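Local coordinates for protein mevalonate kinase, putative (PDB 2HFS) that probably catalyses the ATP-dependent phosphorylation of (R)-mevalonate to (R)-5-phosphomevalonate, the first of three steps leading from mevalonate to isopentenyl diphosphate, at residues Leu24-Phe29 / Asn252-Cys256; Tyr189-Thr195 / Gly290-Ala296; Ala199-Val204 / Gly285-Gly289. One frame throughout, in Å; residues are numbered along the deposited sequence.

Two conserved GHMP-kinase motifs meet here. Interaction 1 holds the Gly-Glu-His turn after strand 17-25 against helix 242-258, and interaction 3 sets the glycine-rich turn 285-289 against the start of helix 201-214. Their centres lie about 13 Å apart, and they touch directly: His28 NE2 is 2.7 Å from Thr286 O, and Glu27 OE1 is 2.8 Å from Gly285 N, both probable hydrogen bonds. Interaction 2, centred about 16 Å from interaction 3 and 14 Å from interaction 1, pairs strand 188-194, which leads by a short loop to 199-204, with strand 291-296, which follows directly on 285-289. In relatives the motifs of interactions 1 and 3 border the active-site cleft.

Interaction 1. Residues Leu24-Phe29 / Asn252-Cys256; sequences LFGEHF and NHDLC
Asn252 holds its CG anti to the backbone N (chi1 -160°), which carries the amide across to Phe25 and Gly26. On the other segment, Glu27 has CG wedged between its backbone N and carbonyl carbon (chi1 51°), and a second bend at chi2 folds the carboxylate back beside the Gly26 N-H. The two groups therefore converge on one donor. Gly26 N gives a weak, bent hydrogen bond to Asn252 OD1 at 3.1 Å and another weak one to Glu27 OE2 at 3.2 Å.

The amide lies close to the Phe25 side chain, its plane only 15° from that of the ring, and Asn252 OD1 approaches the ring obliquely, 3.4 Å from Phe25 CD1. At the other end of the amide, Asn252 ND2 donates to a water at 3.0 Å. That water in turn donates to Glu27 OE2 and to Glu27 O, each at 2.8 Å. The ND2 bond to the water and the weak bond to OD1 together suit this flip of the amide. Glu27 OE2 also forms a salt bridge with Lys282, and Glu27 OE1 accepts from Gly285 N, so both carboxylate oxygens are held.

Farther along, Phe29 meets the helix through the end of its ring: CZ is 4.1 Å from Leu255 CB, the two side chains crossing at about a right angle, with Leu255 O near the ring plane at the edge. The same water lies at the ring edge, in plane.

Gly26, Glu27 and His28 belong to the first conserved motif of GHMP kinases, entered through a classic beta bulge where Leu24 and Phe25 both face Ile37. Helix 216-239 flanks the contact, with Tyr226 nearly parallel to the Phe29 ring and also touching Phe25 and Asn252, while Leu283 of strand 280-284 packs on Glu27 and Cys256.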
# COMPACT_ATOMS: atom_id res chain seq x y z
N LEU A 24 2.76 1.62 8.33
CA LEU A 24 3.59 1.33 9.48
C LEU A 24 2.91 1.75 10.76
O LEU A 24 2.90 1.00 11.74
CB LEU A 24 4.96 1.99 9.35
CG LEU A 24 5.88 1.41 8.27
CD1 LEU A 24 7.24 2.03 8.46
CD2 LEU A 24 5.95 -0.12 8.36
N PHE A 25 2.34 2.96 10.75
CA PHE A 25 1.58 3.48 11.90
C PHE A 25 0.30 4.16 11.50
O PHE A 25 0.26 4.89 10.52
CB PHE A 25 2.41 4.50 12.68
CG PHE A 25 3.60 3.90 13.39
CD1 PHE A 25 3.49 3.50 14.73
CD2 PHE A 25 4.81 3.75 12.74
CE1 PHE A 25 4.55 2.95 15.39
CE2 PHE A 25 5.91 3.19 13.42
CZ PHE A 25 5.77 2.78 14.74
N GLY A 26 -0.76 3.89 12.26
CA GLY A 26 -1.88 4.81 12.35
C GLY A 26 -3.10 4.54 11.48
O GLY A 26 -3.93 5.41 11.31
N GLU A 27 -3.21 3.33 10.93
CA GLU A 27 -4.48 2.89 10.35
C GLU A 27 -5.63 3.09 11.35
O GLU A 27 -5.47 2.88 12.57
CB GLU A 27 -4.44 1.42 9.96
CG GLU A 27 -3.96 0.48 11.05
CD GLU A 27 -2.44 0.34 11.02
OE1 GLU A 27 -1.93 -0.32 10.08
OE2 GLU A 27 -1.76 0.92 11.90
N HIS A 28 -6.78 3.49 10.83
CA HIS A 28 -7.97 3.77 11.65
C HIS A 28 -7.95 5.06 12.46
O HIS A 28 -8.91 5.84 12.41
CB HIS A 28 -8.34 2.55 12.51
CG HIS A 28 -8.82 1.39 11.70
ND1 HIS A 28 -10.07 1.37 11.11
CD2 HIS A 28 -8.21 0.25 11.32
CE1 HIS A 28 -10.21 0.26 10.42
NE2 HIS A 28 -9.09 -0.44 10.51
N PHE A 29 -6.87 5.31 13.19
CA PHE A 29 -6.77 6.54 13.99
C PHE A 29 -6.62 7.80 13.13
O PHE A 29 -7.06 8.90 13.51
CB PHE A 29 -5.63 6.43 14.99
CG PHE A 29 -5.85 5.37 16.04
CD1 PHE A 29 -5.14 4.18 16.01
CD2 PHE A 29 -6.81 5.55 17.03
CE1 PHE A 29 -5.36 3.19 16.97
CE2 PHE A 29 -7.03 4.57 18.02
CZ PHE A 29 -6.30 3.38 17.98
N ASN A 252 1.47 0.13 18.92
CA ASN A 252 0.42 0.46 17.98
C ASN A 252 -0.51 -0.71 17.74
O ASN A 252 -1.72 -0.54 17.76
CB ASN A 252 0.99 0.97 16.63
CG ASN A 252 -0.03 1.79 15.80
OD1 ASN A 252 0.34 2.36 14.77
ND2 ASN A 252 -1.30 1.84 16.22
N HIS A 253 0.05 -1.89 17.50
CA HIS A 253 -0.78 -3.09 17.35
C HIS A 253 -1.69 -3.26 18.57
O HIS A 253 -2.88 -3.52 18.45
CB HIS A 253 0.07 -4.35 17.20
CG HIS A 253 -0.74 -5.59 17.00
ND1 HIS A 253 -1.30 -5.91 15.78
CD2 HIS A 253 -1.11 -6.57 17.86
CE1 HIS A 253 -1.97 -7.04 15.90
NE2 HIS A 253 -1.86 -7.47 17.14
N ASP A 254 -1.10 -3.11 19.75
CA ASP A 254 -1.87 -3.23 20.98
C ASP A 254 -3.10 -2.32 20.94
O ASP A 254 -4.22 -2.79 21.19
CB ASP A 254 -1.00 -2.94 22.19
CG ASP A 254 -1.33 -3.82 23.37
OD1 ASP A 254 -1.78 -4.97 23.13
OD2 ASP A 254 -1.13 -3.47 24.55
N LEU A 255 -2.92 -1.05 20.58
CA LEU A 255 -4.04 -0.10 20.44
C LEU A 255 -5.10 -0.52 19.40
O LEU A 255 -6.30 -0.30 19.58
CB LEU A 255 -3.52 1.30 20.13
CG LEU A 255 -2.87 1.98 21.34
CD1 LEU A 255 -2.15 3.23 20.90
CD2 LEU A 255 -3.90 2.30 22.43
N CYS A 256 -4.63 -1.12 18.31
CA CYS A 256 -5.51 -1.66 17.25
C CYS A 256 -6.36 -2.80 17.76
O CYS A 256 -7.52 -2.90 17.42
CB CYS A 256 -4.69 -2.12 16.05
SG CYS A 256 -4.02 -0.70 15.16
O HOH W 1 -3.08 2.33 13.88

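Interaction 2. Residues Tyr189-Thr195 / Gly290-Ala296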
# COMPACT_ATOMS: atom_id res chain seq x y z
N TYR A 189 14.06 -3.53 6.67
CA TYR A 189 13.90 -4.91 6.26
C TYR A 189 12.55 -5.42 6.79
O TYR A 189 12.40 -5.65 8.00
CB TYR A 189 15.07 -5.74 6.78
CG TYR A 189 16.42 -5.40 6.17
CD1 TYR A 189 17.35 -4.61 6.86
CD2 TYR A 189 16.79 -5.88 4.91
CE1 TYR A 189 18.59 -4.29 6.31
CE2 TYR A 189 18.03 -5.57 4.35
CZ TYR A 189 18.92 -4.77 5.05
OH TYR A 189 20.15 -4.46 4.50
N LEU A 190 11.56 -5.57 5.89
CA LEU A 190 10.20 -5.94 6.26
C LEU A 190 9.83 -7.37 5.90
O LEU A 190 10.23 -7.89 4.84
CB LEU A 190 9.19 -4.98 5.59
CG LEU A 190 9.31 -3.48 5.88
CD1 LEU A 190 8.23 -2.67 5.16
CD2 LEU A 190 9.24 -3.23 7.37
N VAL A 191 9.06 -8.02 6.78
CA VAL A 191 8.38 -9.26 6.40
C VAL A 191 6.89 -8.89 6.42
O VAL A 191 6.38 -8.42 7.43
CB VAL A 191 8.64 -10.44 7.37
CG1 VAL A 191 7.90 -11.67 6.89
CG2 VAL A 191 10.12 -10.76 7.48
N VAL A 192 6.22 -9.03 5.28
CA VAL A 192 4.80 -8.75 5.24
C VAL A 192 4.08 -10.07 5.02
O VAL A 192 4.52 -10.90 4.23
CB VAL A 192 4.43 -7.74 4.14
CG1 VAL A 192 2.90 -7.45 4.17
CG2 VAL A 192 5.24 -6.44 4.30
N VAL A 193 2.98 -10.27 5.75
CA VAL A 193 2.31 -11.59 5.76
C VAL A 193 0.84 -11.45 5.39
O VAL A 193 0.13 -10.63 5.97
CB VAL A 193 2.44 -12.24 7.17
CG1 VAL A 193 1.72 -13.57 7.23
CG2 VAL A 193 3.89 -12.40 7.58
N GLY A 194 0.37 -12.25 4.43
CA GLY A 194 -1.03 -12.22 4.07
C GLY A 194 -1.82 -13.32 4.77
O GLY A 194 -1.37 -14.48 4.82
N THR A 195 -3.00 -12.97 5.29
CA THR A 195 -3.84 -13.92 6.03
C THR A 195 -4.74 -14.72 5.08
O THR A 195 -5.23 -15.79 5.45
CB THR A 195 -4.76 -13.21 7.06
OG1 THR A 195 -5.57 -12.25 6.38
CG2 THR A 195 -3.95 -12.36 8.07
N GLY A 290 -6.48 -9.39 5.90
CA GLY A 290 -5.48 -8.59 5.20
C GLY A 290 -4.06 -8.97 5.61
O GLY A 290 -3.77 -10.16 5.78
N ILE A 291 -3.21 -7.97 5.81
CA ILE A 291 -1.78 -8.17 6.03
C ILE A 291 -1.32 -7.71 7.41
O ILE A 291 -1.96 -6.84 8.06
CB ILE A 291 -0.89 -7.45 4.94
CG1 ILE A 291 -1.21 -5.94 4.83
CG2 ILE A 291 -1.02 -8.15 3.59
CD1 ILE A 291 0.00 -5.09 4.35
N ALA A 292 -0.20 -8.30 7.84
CA ALA A 292 0.58 -7.82 8.96
C ALA A 292 1.96 -7.49 8.44
O ALA A 292 2.36 -7.96 7.37
CB ALA A 292 0.67 -8.86 10.07
N VAL A 293 2.69 -6.68 9.21
CA VAL A 293 4.04 -6.27 8.86
C VAL A 293 4.96 -6.46 10.07
O VAL A 293 4.57 -6.15 11.20
CB VAL A 293 4.07 -4.81 8.35
CG1 VAL A 293 3.49 -3.81 9.40
CG2 VAL A 293 5.46 -4.42 7.99
N ALA A 294 6.15 -7.01 9.83
CA ALA A 294 7.15 -7.17 10.89
C ALA A 294 8.39 -6.39 10.47
O ALA A 294 8.72 -6.35 9.27
CB ALA A 294 7.47 -8.64 11.09
N LEU A 295 9.07 -5.78 11.44
CA LEU A 295 10.36 -5.12 11.17
C LEU A 295 11.52 -6.01 11.63
O LEU A 295 11.55 -6.44 12.78
CB LEU A 295 10.44 -3.77 11.87
CG LEU A 295 11.73 -2.96 11.73
CD1 LEU A 295 11.96 -2.42 10.29
CD2 LEU A 295 11.73 -1.83 12.72
N ALA A 296 12.46 -6.26 10.74
CA ALA A 296 13.64 -7.07 11.06
C ALA A 296 14.85 -6.15 11.23
O ALA A 296 14.88 -5.06 10.67
CB ALA A 296 13.90 -8.09 9.94
O HOH W 2 15.24 -2.80 9.26
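Val192 and Ile291 make the tight part of this strand pair. Val192 CG1 comes 3.7 Å from Ile291 CD1, the two side chains crossing at a slant. Ile291 has CG1 tucked between its backbone N and carbonyl carbon (chi1 55°), which sends that branch to meet the valine. Leu190 CD2 continues the apolar face 4.0 Å from Val293 CG2. Between them along the strands, with their side chains on the other face, Val191 with Ala294 and Val193 with Ala292 are antiparallel hydrogen-bonded pairs, both bonds of each pair formed.

These are the two inner strands of a four-stranded antiparallel sheet whose 2-3-1-4 order is that of the ferredoxin-like C-terminal domain of GHMP kinases. Helices 264-275 and 299-312 cover the face bearing Val191, Val193 and Ala294.

At one end, Gly290 O is gripped twice by Thr195, by its N at 3.0 Å and by its OG1 at 2.8 Å; OG1 accepts in turn from Ile197 N. The other end is looser and wetter. Ala296 N still reaches Tyr189 O at 2.8 Å, but between Tyr189 N and Ala296 O a water intervenes, and the partly exposed tyrosine ring leads away from the partner strand.

Interaction 3. Residues Ala199-Val204 / Gly285-Gly289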
# COMPACT_ATOMS: atom_id res chain seq x y z
N ALA A 199 -11.09 -8.08 3.99
CA ALA A 199 -11.83 -7.20 4.89
C ALA A 199 -12.36 -6.00 4.13
O ALA A 199 -11.73 -5.55 3.17
CB ALA A 199 -10.92 -6.76 6.03
N SER A 200 -13.52 -5.49 4.56
CA SER A 200 -14.13 -4.28 3.98
C SER A 200 -13.76 -3.04 4.78
O SER A 200 -14.30 -2.80 5.87
CB SER A 200 -15.65 -4.41 3.91
OG SER A 200 -16.24 -3.18 3.52
N THR A 201 -12.84 -2.25 4.23
CA THR A 201 -12.41 -1.00 4.85
C THR A 201 -13.59 -0.18 5.38
O THR A 201 -13.65 0.13 6.57
CB THR A 201 -11.58 -0.17 3.85
OG1 THR A 201 -10.44 -0.94 3.45
CG2 THR A 201 -10.95 1.05 4.52
N ALA A 202 -14.52 0.15 4.48
CA ALA A 202 -15.72 0.91 4.84
C ALA A 202 -16.46 0.33 6.05
O ALA A 202 -16.82 1.08 6.96
CB ALA A 202 -16.65 1.05 3.63
N LYS A 203 -16.67 -0.98 6.06
CA LYS A 203 -17.37 -1.68 7.16
C LYS A 203 -16.63 -1.63 8.51
O LYS A 203 -17.25 -1.45 9.56
CB LYS A 203 -17.67 -3.12 6.77
CG LYS A 203 -18.02 -4.01 7.94
CD LYS A 203 -18.70 -5.30 7.50
CE LYS A 203 -19.38 -5.98 8.68
NZ LYS A 203 -18.53 -5.98 9.90
N VAL A 204 -15.32 -1.83 8.47
CA VAL A 204 -14.51 -1.82 9.70
C VAL A 204 -14.41 -0.39 10.23
O VAL A 204 -14.57 -0.14 11.44
CB VAL A 204 -13.10 -2.44 9.43
CG1 VAL A 204 -12.25 -2.36 10.67
CG2 VAL A 204 -13.23 -3.90 8.95
N GLY A 285 -3.09 -1.82 8.04
CA GLY A 285 -4.22 -1.43 7.20
C GLY A 285 -5.54 -1.69 7.89
O GLY A 285 -5.69 -1.43 9.08
N THR A 286 -6.48 -2.25 7.13
CA THR A 286 -7.87 -2.39 7.59
C THR A 286 -7.99 -3.29 8.82
O THR A 286 -8.79 -3.03 9.70
CB THR A 286 -8.76 -2.92 6.45
OG1 THR A 286 -8.81 -1.93 5.42
CG2 THR A 286 -10.23 -3.10 6.88
N GLY A 287 -7.18 -4.34 8.86
CA GLY A 287 -7.25 -5.35 9.92
C GLY A 287 -8.38 -6.32 9.67
O GLY A 287 -9.03 -6.29 8.61
N ARG A 288 -8.63 -7.18 10.66
CA ARG A 288 -9.67 -8.24 10.60
C ARG A 288 -9.44 -9.13 9.38
O ARG A 288 -10.39 -9.55 8.71
CB ARG A 288 -11.09 -7.64 10.60
CG ARG A 288 -11.39 -6.67 11.74
CD ARG A 288 -12.87 -6.29 11.81
NE ARG A 288 -13.22 -5.62 13.06
CZ ARG A 288 -14.33 -4.89 13.24
NH1 ARG A 288 -15.19 -4.74 12.23
NH2 ARG A 288 -14.58 -4.32 14.41
N GLY A 289 -8.17 -9.38 9.08
CA GLY A 289 -7.79 -10.03 7.83
C GLY A 289 -6.65 -9.25 7.20
O GLY A 289 -5.94 -8.51 7.89
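Arg288 lays one face of its guanidinium on Val204, whose CG1 sits 3.9 Å above the plane and toward the rim of the group. The arginine is extended from CG to NE and slides past the valine in the opposite direction, Arg288 CD resting 3.7 Å from Val204 CG2. Its NH1 forms a salt bridge with Asp207 and its NH2 donates to Asp260 O. Lys203 NZ comes obliquely to within 4.3 Å of Arg288 NH1; Asp207 pairs firmly with Arg288 and only weakly, at long range, with Lys203.

Thr286 makes the other half of the contact. With OG1 anti to its own carbonyl carbon (chi1 -66°), its hydroxyl is hydrogen-bonded to Thr201 OG1 at 2.7 Å, while the methyl CG2 turns to Val204 CG2 at 3.7 Å. Ala199 CB presses close to Gly287 O, 3.2 Å away. Ser200 N-caps helix 201-214, its side chain accepting a weak bond from Lys203 N.

Segment 285-289, which also joins segment 24-29 and has three glycines among its five residues, belongs to the third conserved motif of the GHMP kinases, a glycine-rich turn that in relatives borders the active site.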